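PDB 4XUR: endo-1,4-beta-xylanase C from Paenibacillus barcinonensis, which hydrolyses internal beta-1,4-xylosidic linkages of xylan, the chain described here being CBM22-2, one of its non-catalytic xylan-binding modules. Local coordinates for residues A18-G23 and Y165-Q170; E34-V39 and L50-R55; G73-I78 and E127-V132; K99-D104 and T137-L142. One frame throughout, in Å; residues are numbered along the deposited sequence.

Contact 1: residues A18-G23 and Y165-Q170; sequences ADFEDG and YVDDVQ. Unlike the reference sequence in segment 18-23: Asp-19 (reference Tyr). With CA (calcium ion), chain G.
Asp-19 and Glu-21 on one side and Asp-167 on the other close round a calcium ion. Asp-19 gives its backbone O, at 2.4 Å from the calcium, so this bond does not call on its side chain. Glu-21 bends at chi2 (-50°) and thereby brings a single oxygen, OE2, to the ion. Asp-167 chelates it with both carboxylate oxygens, OD1 and OD2 each lying 2.5 Å from the metal. Water 1 is a further ligand, and Ser-46 OG and Arg-48 O complete the seven. Asp-168 works from the second shell: its OD1 accepts a hydrogen bond of 2.8 Å from water 1 and so positions it. Carboxylates suit Glu-21 and Asp-167, whose mutual repulsion the cation would probably offset; Asp-167 OD2 also accepts from His-44 N.

Backbone bonds set the frame. Ala-18 N donates to Val-169 O and Val-169 N to Ala-18 O, and because Asp-168 and Val-169 both face Ala-18, the strand carries a G1 beta bulge, with Asp-168 at positive phi (53°). On the loop side, Glu-21 N donates to Asp-19 OD1 at 3.0 Å, an Asx turn.

Apolar and edge contacts complete the contact. The Phe-20 ring turns an edge to the calcium-binding carboxylate, with CD2 3.6 Å from Asp-167 OD1 and the two planes 38° apart, while Ala-18 CB rests 4.2 Å from Val-169 CB.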
loop_
_atom_site.group_PDB
_atom_site.type_symbol
_atom_site.label_atom_id
_atom_site.label_comp_id
_atom_site.label_asym_id
_atom_site.label_seq_id
_atom_site.Cartn_x
_atom_site.Cartn_y
_atom_site.Cartn_z
ATOM N N ALA A 18 -1.865 -10.773 4.261
ATOM C CA ALA A 18 -2.166 -10.036 5.431
ATOM C C ALA A 18 -3.675 -9.735 5.605
ATOM O O ALA A 18 -4.253 -9.031 4.800
ATOM C CB ALA A 18 -1.361 -8.706 5.481
ATOM N N ASP A 19 -4.256 -10.328 6.654
ATOM C CA ASP A 19 -5.681 -10.138 6.907
ATOM C C ASP A 19 -5.909 -9.399 8.225
ATOM O O ASP A 19 -7.025 -9.024 8.514
ATOM C CB ASP A 19 -6.474 -11.455 6.831
ATOM C CG ASP A 19 -6.034 -12.465 7.924
ATOM O OD1 ASP A 19 -5.477 -12.073 8.970
ATOM O OD2 ASP A 19 -6.255 -13.656 7.734
ATOM N N PHE A 20 -4.821 -9.150 8.980
ATOM C CA PHE A 20 -4.839 -8.394 10.219
ATOM C C PHE A 20 -5.738 -8.923 11.339
ATOM O O PHE A 20 -5.917 -8.256 12.341
ATOM C CB PHE A 20 -5.201 -6.903 9.948
ATOM C CG PHE A 20 -4.293 -6.314 8.934
ATOM C CD1 PHE A 20 -2.981 -5.972 9.313
ATOM C CD2 PHE A 20 -4.704 -6.130 7.677
ATOM C CE1 PHE A 20 -2.089 -5.482 8.369
ATOM C CE2 PHE A 20 -3.817 -5.598 6.678
ATOM C CZ PHE A 20 -2.535 -5.283 7.045
ATOM N N GLU A 21 -6.146 -10.165 11.224
ATOM C CA GLU A 21 -7.155 -10.711 12.155
ATOM C C GLU A 21 -6.545 -11.067 13.485
ATOM O O GLU A 21 -7.285 -11.143 14.512
ATOM C CB GLU A 21 -7.870 -11.883 11.511
ATOM C CG GLU A 21 -8.811 -11.507 10.363
ATOM C CD GLU A 21 -9.803 -10.384 10.694
ATOM O OE1 GLU A 21 -10.600 -10.534 11.654
ATOM O OE2 GLU A 21 -9.828 -9.337 9.994
ATOM N N ASP A 22 -5.229 -11.315 13.496
ATOM C CA ASP A 22 -4.457 -11.466 14.718
ATOM C C ASP A 22 -4.176 -10.170 15.487
ATOM O O ASP A 22 -3.538 -10.221 16.549
ATOM C CB ASP A 22 -3.125 -12.197 14.433
ATOM C CG ASP A 22 -2.237 -11.481 13.396
ATOM O OD1 ASP A 22 -2.445 -10.258 13.126
ATOM O OD2 ASP A 22 -1.342 -12.135 12.809
ATOM N N GLY A 23 -4.497 -9.006 14.917
ATOM C CA GLY A 23 -4.284 -7.722 15.558
ATOM C C GLY A 23 -2.907 -7.135 15.449
ATOM O O GLY A 23 -2.592 -6.117 16.097
ATOM N N TYR A 165 -8.470 2.667 4.931
ATOM C CA TYR A 165 -8.265 1.294 5.408
ATOM C C TYR A 165 -7.763 0.432 4.286
ATOM O O TYR A 165 -8.176 0.609 3.153
ATOM C CB TYR A 165 -9.599 0.679 5.907
ATOM C CG TYR A 165 -10.271 1.535 6.989
ATOM C CD1 TYR A 165 -11.072 2.632 6.627
ATOM C CD2 TYR A 165 -10.017 1.285 8.332
ATOM C CE1 TYR A 165 -11.683 3.436 7.633
ATOM C CE2 TYR A 165 -10.583 2.074 9.340
ATOM C CZ TYR A 165 -11.441 3.134 8.959
ATOM O OH TYR A 165 -12.002 3.923 9.938
ATOM N N VAL A 166 -6.864 -0.503 4.604
ATOM C CA VAL A 166 -6.576 -1.617 3.695
ATOM C C VAL A 166 -6.719 -2.970 4.403
ATOM O O VAL A 166 -6.599 -3.021 5.627
ATOM C CB VAL A 166 -5.143 -1.588 3.065
ATOM C CG1 VAL A 166 -4.937 -0.300 2.261
ATOM C CG2 VAL A 166 -4.059 -1.731 4.103
ATOM N N ASP A 167 -7.015 -4.003 3.650
ATOM C CA ASP A 167 -7.228 -5.360 4.175
ATOM C C ASP A 167 -6.988 -6.410 3.087
ATOM O O ASP A 167 -6.941 -6.104 1.899
ATOM C CB ASP A 167 -8.672 -5.488 4.731
ATOM C CG ASP A 167 -8.837 -6.552 5.770
ATOM O OD1 ASP A 167 -7.848 -7.159 6.279
ATOM O OD2 ASP A 167 -10.019 -6.757 6.138
ATOM N N ASP A 168 -6.807 -7.659 3.509
ATOM C CA ASP A 168 -6.733 -8.819 2.600
ATOM C C ASP A 168 -5.678 -8.627 1.476
ATOM O O ASP A 168 -5.978 -8.799 0.278
ATOM C CB ASP A 168 -8.115 -9.168 2.029
ATOM C CG ASP A 168 -9.044 -9.798 3.078
ATOM O OD1 ASP A 168 -8.552 -10.349 4.121
ATOM O OD2 ASP A 168 -10.285 -9.716 2.879
ATOM N N VAL A 169 -4.482 -8.251 1.886
ATOM C CA VAL A 169 -3.346 -8.054 0.982
ATOM C C VAL A 169 -2.797 -9.442 0.678
ATOM O O VAL A 169 -2.579 -10.252 1.600
ATOM C CB VAL A 169 -2.225 -7.240 1.639
ATOM C CG1 VAL A 169 -1.108 -7.059 0.640
ATOM C CG2 VAL A 169 -2.727 -5.875 2.089
ATOM N N GLN A 170 -2.618 -9.735 -0.599
ATOM C CA GLN A 170 -2.142 -11.020 -1.015
ATOM C C GLN A 170 -1.186 -10.874 -2.172
ATOM O O GLN A 170 -1.400 -10.066 -3.070
ATOM C CB GLN A 170 -3.332 -11.893 -1.384
ATOM C CG GLN A 170 -2.990 -13.345 -1.671
ATOM C CD GLN A 170 -4.252 -14.231 -1.741
ATOM O OE1 GLN A 170 -4.902 -14.439 -0.743
ATOM N NE2 GLN A 170 -4.583 -14.736 -2.937
HETATM CA CA CA G . -9.239 -8.340 7.949
HETATM O O HOH W 1 -9.657 -10.081 6.667
#

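Contact 2: residues E34-V39 and L50-R55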
loop_
_atom_site.group_PDB
_atom_site.type_symbol
_atom_site.label_atom_id
_atom_site.label_comp_id
_atom_site.label_asym_id
_atom_site.label_seq_id
_atom_site.Cartn_x
_atom_site.Cartn_y
_atom_site.Cartn_z
ATOM N N GLU A 34 2.660 10.053 9.241
ATOM C CA GLU A 34 1.317 9.475 9.434
ATOM C C GLU A 34 1.294 8.322 10.482
ATOM O O GLU A 34 2.353 7.820 10.916
ATOM C CB GLU A 34 0.675 9.069 8.111
ATOM C CG GLU A 34 1.210 7.786 7.456
ATOM C CD GLU A 34 2.507 7.905 6.753
ATOM O OE1 GLU A 34 3.339 8.760 7.087
ATOM O OE2 GLU A 34 2.750 7.096 5.792
ATOM N N LYS A 35 0.096 7.963 10.837
ATOM C CA LYS A 35 -0.134 6.978 11.947
ATOM C C LYS A 35 -0.841 5.757 11.368
ATOM O O LYS A 35 -1.875 5.848 10.710
ATOM C CB LYS A 35 -0.995 7.592 13.007
ATOM C CG LYS A 35 -1.569 6.602 13.987
ATOM C CD LYS A 35 -2.553 7.316 14.953
ATOM C CE LYS A 35 -2.968 6.383 16.078
ATOM N NZ LYS A 35 -4.169 5.522 15.726
ATOM N N LEU A 36 -0.254 4.590 11.681
ATOM C CA LEU A 36 -0.842 3.290 11.344
ATOM C C LEU A 36 -1.312 2.545 12.573
ATOM O O LEU A 36 -0.642 2.569 13.617
ATOM C CB LEU A 36 0.253 2.416 10.669
ATOM C CG LEU A 36 0.301 2.459 9.141
ATOM C CD1 LEU A 36 0.860 3.778 8.661
ATOM C CD2 LEU A 36 1.126 1.250 8.611
ATOM N N GLU A 37 -2.475 1.898 12.451
ATOM C CA GLU A 37 -3.111 1.190 13.592
ATOM C C GLU A 37 -4.019 0.085 13.104
ATOM O O GLU A 37 -4.859 0.287 12.231
ATOM C CB GLU A 37 -3.910 2.169 14.446
ATOM C CG GLU A 37 -4.495 1.532 15.685
ATOM C CD GLU A 37 -5.528 2.408 16.354
ATOM O OE1 GLU A 37 -5.580 3.643 16.026
ATOM O OE2 GLU A 37 -6.282 1.873 17.189
ATOM N N VAL A 38 -3.838 -1.120 13.648
ATOM C CA VAL A 38 -4.789 -2.183 13.360
ATOM C C VAL A 38 -6.039 -1.989 14.223
ATOM O O VAL A 38 -5.952 -2.041 15.461
ATOM C CB VAL A 38 -4.178 -3.584 13.660
ATOM C CG1 VAL A 38 -5.162 -4.689 13.333
ATOM C CG2 VAL A 38 -2.886 -3.791 12.875
ATOM N N VAL A 39 -7.162 -1.741 13.572
ATOM C CA VAL A 39 -8.404 -1.395 14.275
ATOM C C VAL A 39 -9.312 -2.625 14.255
ATOM O O VAL A 39 -9.142 -3.507 13.450
ATOM C CB VAL A 39 -9.155 -0.219 13.601
ATOM C CG1 VAL A 39 -8.294 1.019 13.581
ATOM C CG2 VAL A 39 -9.688 -0.601 12.216
ATOM N N LEU A 50 -6.231 -2.408 8.468
ATOM C CA LEU A 50 -5.183 -1.495 8.782
ATOM C C LEU A 50 -5.594 -0.113 8.378
ATOM O O LEU A 50 -5.768 0.175 7.202
ATOM C CB LEU A 50 -3.909 -1.896 7.993
ATOM C CG LEU A 50 -2.691 -0.990 8.259
ATOM C CD1 LEU A 50 -2.367 -0.912 9.735
ATOM C CD2 LEU A 50 -1.535 -1.522 7.416
ATOM N N LYS A 51 -5.786 0.778 9.386
ATOM C CA LYS A 51 -6.152 2.137 9.171
ATOM C C LYS A 51 -4.940 3.022 9.127
ATOM O O LYS A 51 -4.113 2.949 10.024
ATOM C CB LYS A 51 -7.108 2.641 10.244
ATOM C CG LYS A 51 -7.681 4.052 9.949
ATOM C CD LYS A 51 -8.583 4.587 11.092
ATOM C CE LYS A 51 -9.331 5.849 10.584
ATOM N NZ LYS A 51 -10.599 6.132 11.300
ATOM N N THR A 52 -4.843 3.846 8.097
ATOM C CA THR A 52 -3.823 4.899 8.050
ATOM C C THR A 52 -4.549 6.250 8.190
ATOM O O THR A 52 -5.482 6.552 7.465
ATOM C CB THR A 52 -3.012 4.879 6.711
ATOM O OG1 THR A 52 -2.454 3.577 6.542
ATOM C CG2 THR A 52 -1.959 5.957 6.733
ATOM N N SER A 53 -4.039 7.079 9.083
ATOM C CA SER A 53 -4.630 8.386 9.403
ATOM C C SER A 53 -3.552 9.368 9.698
ATOM O O SER A 53 -2.360 9.021 9.715
ATOM C CB SER A 53 -5.578 8.252 10.633
ATOM O OG SER A 53 -4.838 7.922 11.786
ATOM N N SER A 54 -3.929 10.621 9.999
ATOM C CA SER A 54 -2.944 11.694 10.228
ATOM C C SER A 54 -2.053 11.863 8.993
ATOM O O SER A 54 -0.862 12.173 9.139
ATOM C CB SER A 54 -2.064 11.438 11.464
ATOM O OG SER A 54 -2.834 11.446 12.646
ATOM N N ARG A 55 -2.631 11.689 7.803
ATOM C CA ARG A 55 -1.922 11.872 6.547
ATOM C C ARG A 55 -1.842 13.382 6.248
ATOM O O ARG A 55 -2.827 14.079 6.370
ATOM C CB ARG A 55 -2.616 11.115 5.408
ATOM C CG ARG A 55 -2.853 9.611 5.663
ATOM C CD ARG A 55 -3.685 8.947 4.534
ATOM N NE ARG A 55 -2.962 8.989 3.225
ATOM C CZ ARG A 55 -3.436 9.515 2.102
ATOM N NH1 ARG A 55 -4.620 10.057 2.031
ATOM N NH2 ARG A 55 -2.662 9.527 0.982
HETATM O O HOH W 2 -4.459 5.152 12.282
#
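Leu-36 and Leu-50 meet diagonally across this antiparallel hairpin, their side chains crossing obliquely with CD2 of Leu-36 4.0 Å from CD2 of Leu-50. The other branch of Leu-36 serves Thr-52, directly opposite: the two side chains lie side by side and point the same way, Leu-36 CD1 being 3.9 Å from Thr-52 OG1. Leu-50 holds CG anti to the backbone N (chi1 -179°), which carries CD1 back over the neighbouring strand, 3.7 Å from Glu-37 O. The forked ends of both leucines thus let each touch two partners. Thr-52 offers a methyl to the aliphatic part of Glu-34, CG2 to CG 3.7 Å, while the Glu-34 carboxylate accepts from backbone N atoms of Gly-32, Gly-61 and Arg-31, probably steadying this last, a xylotetraose-pocket residue, from the second shell.

The other face, with Lys-35, Glu-37, Lys-51 and Ser-53, is polar. Water 2 links its strands, donating to Lys-35 O at 3.1 Å and lying 2.8 Å from Ser-53 OG. Nearby, Val-39 CG1 packs on the CB of Lys-51. Four backbone bonds fix the register, from Lys-35 with Ser-53 and from Glu-37 with Lys-51.

Strand 48-53 also pairs with strand 164-173, placing the hairpin at one edge of the sheet; there Leu-50 touches Val-166, and Lys-51 NZ is hydrogen-bonded to Tyr-165 OH.

Contact 3: residues G73-I78 and E127-V132; sequences GSTVHI and EADIIV
His-77 spans two carboxylates of the neighbouring antiparallel strand, giving one ring N-H to each. ND1 donates to Asp-129 OD1 at 2.8 Å, meeting that oxygen on its anti side. NE2 donates to Glu-127 OE1, also at 2.8 Å, almost straight (175°) and in the ring plane, though above the plane of the carboxylate. CG stands anti to the backbone N (chi1 -166°), laying the imidazole across toward strand 127-131. Two acidic partners, one at each ring nitrogen, would probably stabilise its doubly protonated, positive form. With an alanine here, Asp-129 and Glu-127 would each lose a ring N-H, and their carboxylates would probably be freer to turn.

The opposite face of the sheet, carrying Val-76, Ile-78, Ala-128 and Ile-130, is apolar. Val-76 CG2 sits 3.7 Å from Ile-130 CG1, and Ile-78 CD1 meets Ile-130 CD1 at 3.9 Å, so Ile-130 touches both residues of the other strand. Backbone bonds pair Val-76 with Ile-130 and Ile-78 with Ala-128, and Ser-74 O takes Val-132 N at 2.9 Å.

Strand 75-83 runs between strands 124-131 and 164-173 of one sheet, His-77 pairing by backbone with Thr-172, while Ile-78, Ala-128 and Ile-130 press against Phe-113 of strand 109-119 in the other sheet.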
loop_
_atom_site.group_PDB
_atom_site.type_symbol
_atom_site.label_atom_id
_atom_site.label_comp_id
_atom_site.label_asym_id
_atom_site.label_seq_id
_atom_site.Cartn_x
_atom_site.Cartn_y
_atom_site.Cartn_z
ATOM N N GLY A 73 13.550 -11.562 -10.478
ATOM C CA GLY A 73 13.428 -11.949 -11.856
ATOM C C GLY A 73 12.118 -12.632 -12.192
ATOM O O GLY A 73 11.980 -13.156 -13.295
ATOM N N SER A 74 11.183 -12.710 -11.239
ATOM C CA SER A 74 9.897 -13.357 -11.442
ATOM C C SER A 74 8.818 -12.339 -11.667
ATOM O O SER A 74 9.014 -11.158 -11.422
ATOM C CB SER A 74 9.569 -14.251 -10.219
ATOM O OG SER A 74 9.242 -13.444 -9.088
ATOM N N THR A 75 7.623 -12.822 -12.082
ATOM C CA THR A 75 6.421 -12.002 -12.136
ATOM C C THR A 75 5.434 -12.587 -11.066
ATOM O O THR A 75 5.284 -13.828 -10.923
ATOM C CB THR A 75 5.787 -12.084 -13.526
ATOM O OG1 THR A 75 6.736 -11.592 -14.471
ATOM C CG2 THR A 75 4.512 -11.281 -13.615
ATOM N N VAL A 76 4.850 -11.717 -10.279
ATOM C CA VAL A 76 3.954 -12.078 -9.236
ATOM C C VAL A 76 2.661 -11.248 -9.363
ATOM O O VAL A 76 2.639 -10.261 -10.044
ATOM C CB VAL A 76 4.608 -11.983 -7.839
ATOM C CG1 VAL A 76 5.794 -12.901 -7.733
ATOM C CG2 VAL A 76 5.058 -10.558 -7.502
ATOM N N HIS A 77 1.580 -11.712 -8.719
ATOM C CA HIS A 77 0.323 -10.969 -8.716
ATOM C C HIS A 77 0.077 -10.390 -7.336
ATOM O O HIS A 77 0.116 -11.133 -6.365
ATOM C CB HIS A 77 -0.847 -11.869 -9.125
ATOM C CG HIS A 77 -2.086 -11.104 -9.469
ATOM N ND1 HIS A 77 -2.187 -10.331 -10.592
ATOM C CD2 HIS A 77 -3.287 -11.016 -8.836
ATOM C CE1 HIS A 77 -3.397 -9.777 -10.648
ATOM N NE2 HIS A 77 -4.078 -10.180 -9.595
ATOM N N ILE A 78 -0.103 -9.072 -7.270
ATOM C CA ILE A 78 -0.412 -8.406 -6.003
ATOM C C ILE A 78 -1.825 -7.878 -6.013
ATOM O O ILE A 78 -2.275 -7.211 -6.975
ATOM C CB ILE A 78 0.541 -7.247 -5.684
ATOM C CG1 ILE A 78 1.963 -7.730 -5.693
ATOM C CG2 ILE A 78 0.170 -6.628 -4.347
ATOM C CD1 ILE A 78 2.970 -6.783 -5.010
ATOM N N GLU A 127 -5.540 -4.468 -7.879
ATOM C CA GLU A 127 -4.687 -5.589 -8.235
ATOM C C GLU A 127 -3.921 -5.374 -9.539
ATOM O O GLU A 127 -4.358 -4.688 -10.451
ATOM C CB GLU A 127 -5.516 -6.862 -8.279
ATOM C CG GLU A 127 -6.421 -6.974 -9.518
ATOM C CD GLU A 127 -7.182 -8.294 -9.538
ATOM O OE1 GLU A 127 -6.638 -9.330 -9.053
ATOM O OE2 GLU A 127 -8.318 -8.321 -10.040
ATOM N N ALA A 128 -2.729 -5.993 -9.619
ATOM C CA ALA A 128 -1.975 -6.081 -10.872
ATOM C C ALA A 128 -0.904 -7.155 -10.783
ATOM O O ALA A 128 -0.493 -7.564 -9.688
ATOM C CB ALA A 128 -1.323 -4.755 -11.214
ATOM N N ASP A 129 -0.439 -7.603 -11.934
ATOM C CA ASP A 129 0.903 -8.311 -11.996
ATOM C C ASP A 129 1.993 -7.257 -11.813
ATOM O O ASP A 129 1.963 -6.160 -12.395
ATOM C CB ASP A 129 1.115 -9.013 -13.329
ATOM C CG ASP A 129 0.397 -10.340 -13.470
ATOM O OD1 ASP A 129 -0.344 -10.795 -12.593
ATOM O OD2 ASP A 129 0.638 -10.958 -14.527
ATOM N N ILE A 130 3.032 -7.635 -11.077
ATOM C CA ILE A 130 4.274 -6.813 -11.091
ATOM C C ILE A 130 5.494 -7.697 -11.377
ATOM O O ILE A 130 5.490 -8.914 -11.134
ATOM C CB ILE A 130 4.479 -6.091 -9.765
ATOM C CG1 ILE A 130 4.682 -7.057 -8.604
ATOM C CG2 ILE A 130 3.340 -5.155 -9.513
ATOM C CD1 ILE A 130 5.784 -6.660 -7.644
ATOM N N ILE A 131 6.550 -7.040 -11.864
ATOM C CA ILE A 131 7.822 -7.684 -12.144
ATOM C C ILE A 131 8.728 -7.372 -10.930
ATOM O O ILE A 131 8.842 -6.220 -10.468
ATOM C CB ILE A 131 8.392 -7.075 -13.485
ATOM C CG1 ILE A 131 7.631 -7.662 -14.637
ATOM C CG2 ILE A 131 9.910 -7.305 -13.629
ATOM C CD1 ILE A 131 7.616 -6.794 -15.853
ATOM N N VAL A 132 9.401 -8.409 -10.453
ATOM C CA VAL A 132 10.432 -8.277 -9.450
ATOM C C VAL A 132 11.737 -8.177 -10.253
ATOM O O VAL A 132 12.054 -9.153 -10.964
ATOM C CB VAL A 132 10.435 -9.527 -8.514
ATOM C CG1 VAL A 132 11.363 -9.347 -7.373
ATOM C CG2 VAL A 132 9.022 -9.730 -7.941
#

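Contact 4: residues K99-D104 and T137-L142; sequences KEFNRD and TGISGL
Ser-140 OG donates to Glu-100 OE2 at 2.6 Å, using the anti lone pair of that oxygen, and accepts from Arg-103 N at 2.9 Å. The hydroxyl thus ties a strand to the turn that follows its partner strand. Glu-100 reaches it as an extended chain, CG anti to the backbone N (chi1 177°), and its other oxygen, OE1, forms a salt bridge with Arg-143. These bonds surround a classic beta bulge in the beta-sandwich: Ser-140 and Gly-141 both face Glu-100, whose O accepts from Ser-140 N at 2.8 Å and from Gly-141 N at 3.2 Å, both coming from the same face of the carbonyl plane. Were Ser-140 replaced by alanine, Glu-100 OE2 would lose this donor and Arg-103 N its acceptor, and the turn is likely to be less firmly tied to the strand.

Beyond the bulge, Asn-102 N donates to Gly-138 O at 2.8 Å. Gly-138 has backbone angles at which a CB would be jammed against the carbonyl O of Thr-137, and it would also run into Asn-102 ND2 as that side chain lies; at Gly-141 a CB would sit tightly against Glu-100 CB.

Packing gathers on the Phe-101 side. Ile-139 sends CD1 over one face of the Phe-101 ring, 3.9 Å from its centroid and 21° off the normal, a CH-pi contact; the same methyl lies 3.9 Å from Lys-99 CB. Thr-137 stands at the ring edge: its OG1, which accepts from Ile-139 N in an ST turn and is also hydrogen-bonded with Ala-134 O, is 3.6 Å from Phe-101 CE2.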
loop_
_atom_site.group_PDB
_atom_site.type_symbol
_atom_site.label_atom_id
_atom_site.label_comp_id
_atom_site.label_asym_id
_atom_site.label_seq_id
_atom_site.Cartn_x
_atom_site.Cartn_y
_atom_site.Cartn_z
ATOM N N LYS A 99 11.208 1.103 -4.501
ATOM C CA LYS A 99 12.366 0.243 -4.814
ATOM C C LYS A 99 13.699 0.873 -4.405
ATOM O O LYS A 99 13.922 2.045 -4.640
ATOM C CB LYS A 99 12.380 -0.098 -6.293
ATOM C CG LYS A 99 11.327 -1.086 -6.690
ATOM C CD LYS A 99 11.444 -1.371 -8.198
ATOM C CE LYS A 99 10.354 -0.747 -8.971
ATOM N NZ LYS A 99 10.371 -1.238 -10.345
ATOM N N GLU A 100 14.536 0.060 -3.781
ATOM C CA GLU A 100 15.882 0.421 -3.326
ATOM C C GLU A 100 16.873 -0.491 -4.092
ATOM O O GLU A 100 16.648 -1.712 -4.219
ATOM C CB GLU A 100 16.041 0.180 -1.818
ATOM C CG GLU A 100 17.437 0.455 -1.285
ATOM C CD GLU A 100 17.623 -0.073 0.105
ATOM O OE1 GLU A 100 17.212 0.570 1.036
ATOM O OE2 GLU A 100 18.193 -1.188 0.271
ATOM N N PHE A 101 17.962 0.112 -4.599
ATOM C CA PHE A 101 18.989 -0.546 -5.326
ATOM C C PHE A 101 20.340 -0.288 -4.615
ATOM O O PHE A 101 20.619 0.839 -4.256
ATOM C CB PHE A 101 19.095 -0.078 -6.787
ATOM C CG PHE A 101 17.890 -0.443 -7.609
ATOM C CD1 PHE A 101 16.751 0.367 -7.594
ATOM C CD2 PHE A 101 17.843 -1.625 -8.352
ATOM C CE1 PHE A 101 15.643 0.043 -8.344
ATOM C CE2 PHE A 101 16.728 -1.924 -9.110
ATOM C CZ PHE A 101 15.618 -1.085 -9.099
ATOM N N ASN A 102 21.132 -1.332 -4.506
ATOM C CA ASN A 102 22.495 -1.252 -3.957
ATOM C C ASN A 102 22.511 -0.696 -2.568
ATOM O O ASN A 102 23.483 -0.047 -2.185
ATOM C CB ASN A 102 23.426 -0.459 -4.882
ATOM C CG ASN A 102 23.352 -0.900 -6.306
ATOM O OD1 ASN A 102 22.979 -0.129 -7.176
ATOM N ND2 ASN A 102 23.647 -2.119 -6.543
ATOM N N ARG A 103 21.429 -0.912 -1.814
ATOM C CA ARG A 103 21.354 -0.404 -0.443
ATOM C C ARG A 103 21.599 1.114 -0.348
ATOM O O ARG A 103 22.146 1.598 0.619
ATOM C CB ARG A 103 22.333 -1.138 0.470
ATOM C CG ARG A 103 22.156 -2.639 0.451
ATOM C CD ARG A 103 22.821 -3.276 1.657
ATOM N NE ARG A 103 23.835 -4.189 1.211
ATOM C CZ ARG A 103 23.601 -5.257 0.435
ATOM N NH1 ARG A 103 22.346 -5.487 -0.007
ATOM N NH2 ARG A 103 24.570 -6.091 0.119
ATOM N N ASP A 104 21.197 1.838 -1.379
ATOM C CA ASP A 104 21.357 3.288 -1.403
ATOM C C ASP A 104 19.999 3.885 -1.077
ATOM O O ASP A 104 19.128 3.990 -1.926
ATOM C CB ASP A 104 21.805 3.767 -2.774
ATOM C CG ASP A 104 22.072 5.316 -2.819
ATOM O OD1 ASP A 104 21.794 5.999 -1.854
ATOM O OD2 ASP A 104 22.486 5.837 -3.873
ATOM N N THR A 137 20.354 -6.482 -11.160
ATOM C CA THR A 137 20.042 -5.051 -11.025
ATOM C C THR A 137 20.603 -4.454 -9.739
ATOM O O THR A 137 20.712 -3.235 -9.615
ATOM C CB THR A 137 18.554 -4.676 -11.030
ATOM O OG1 THR A 137 17.918 -5.224 -9.850
ATOM C CG2 THR A 137 17.848 -5.096 -12.339
ATOM N N GLY A 138 20.952 -5.293 -8.772
ATOM C CA GLY A 138 21.348 -4.826 -7.447
ATOM C C GLY A 138 20.166 -4.450 -6.541
ATOM O O GLY A 138 20.357 -3.907 -5.432
ATOM N N ILE A 139 18.933 -4.797 -6.952
ATOM C CA ILE A 139 17.773 -4.567 -6.152
ATOM C C ILE A 139 17.975 -5.087 -4.735
ATOM O O ILE A 139 18.408 -6.220 -4.579
ATOM C CB ILE A 139 16.449 -5.151 -6.772
ATOM C CG1 ILE A 139 15.149 -4.706 -6.055
ATOM C CG2 ILE A 139 16.482 -6.684 -6.926
ATOM C CD1 ILE A 139 14.596 -3.366 -6.392
ATOM N N SER A 140 17.639 -4.256 -3.727
ATOM C CA SER A 140 17.814 -4.584 -2.315
ATOM C C SER A 140 16.594 -4.306 -1.420
ATOM O O SER A 140 16.606 -4.692 -0.228
ATOM C CB SER A 140 19.057 -3.901 -1.741
ATOM O OG SER A 140 18.964 -2.475 -1.831
ATOM N N GLY A 141 15.609 -3.641 -1.947
ATOM C CA GLY A 141 14.249 -3.463 -1.328
ATOM C C GLY A 141 13.149 -3.261 -2.333
ATOM O O GLY A 141 13.337 -2.623 -3.371
ATOM N N LEU A 142 11.999 -3.872 -2.079
ATOM C CA LEU A 142 10.840 -3.704 -2.905
ATOM C C LEU A 142 9.620 -3.763 -1.978
ATOM O O LEU A 142 9.262 -4.837 -1.491
ATOM C CB LEU A 142 10.761 -4.831 -3.963
ATOM C CG LEU A 142 9.669 -4.764 -5.066
ATOM C CD1 LEU A 142 10.124 -5.485 -6.359
ATOM C CD2 LEU A 142 8.357 -5.332 -4.630
#

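Contacts 1, 2 and 3 belong to one antiparallel sheet and contact 4 to the other, the two layers of a beta-sandwich. Strand 164-173 serves as common neighbour: it pairs with strand 48-53 of contact 2 and strand 75-83 of contact 3, whose centres are about 26 Å apart on opposite sides of the chain's centre. Contacts 3 and 4, about 17 Å apart between centres, touch across the layers, where Leu-142 meets Ile-130 and Val-132. Along the chain contact 1 encloses all the others, contact 2 precedes contact 3, and contacts 3 and 4 interleave. The calcium site of contact 1 therefore joins segments near the two ends of the module, probably adding to its stability.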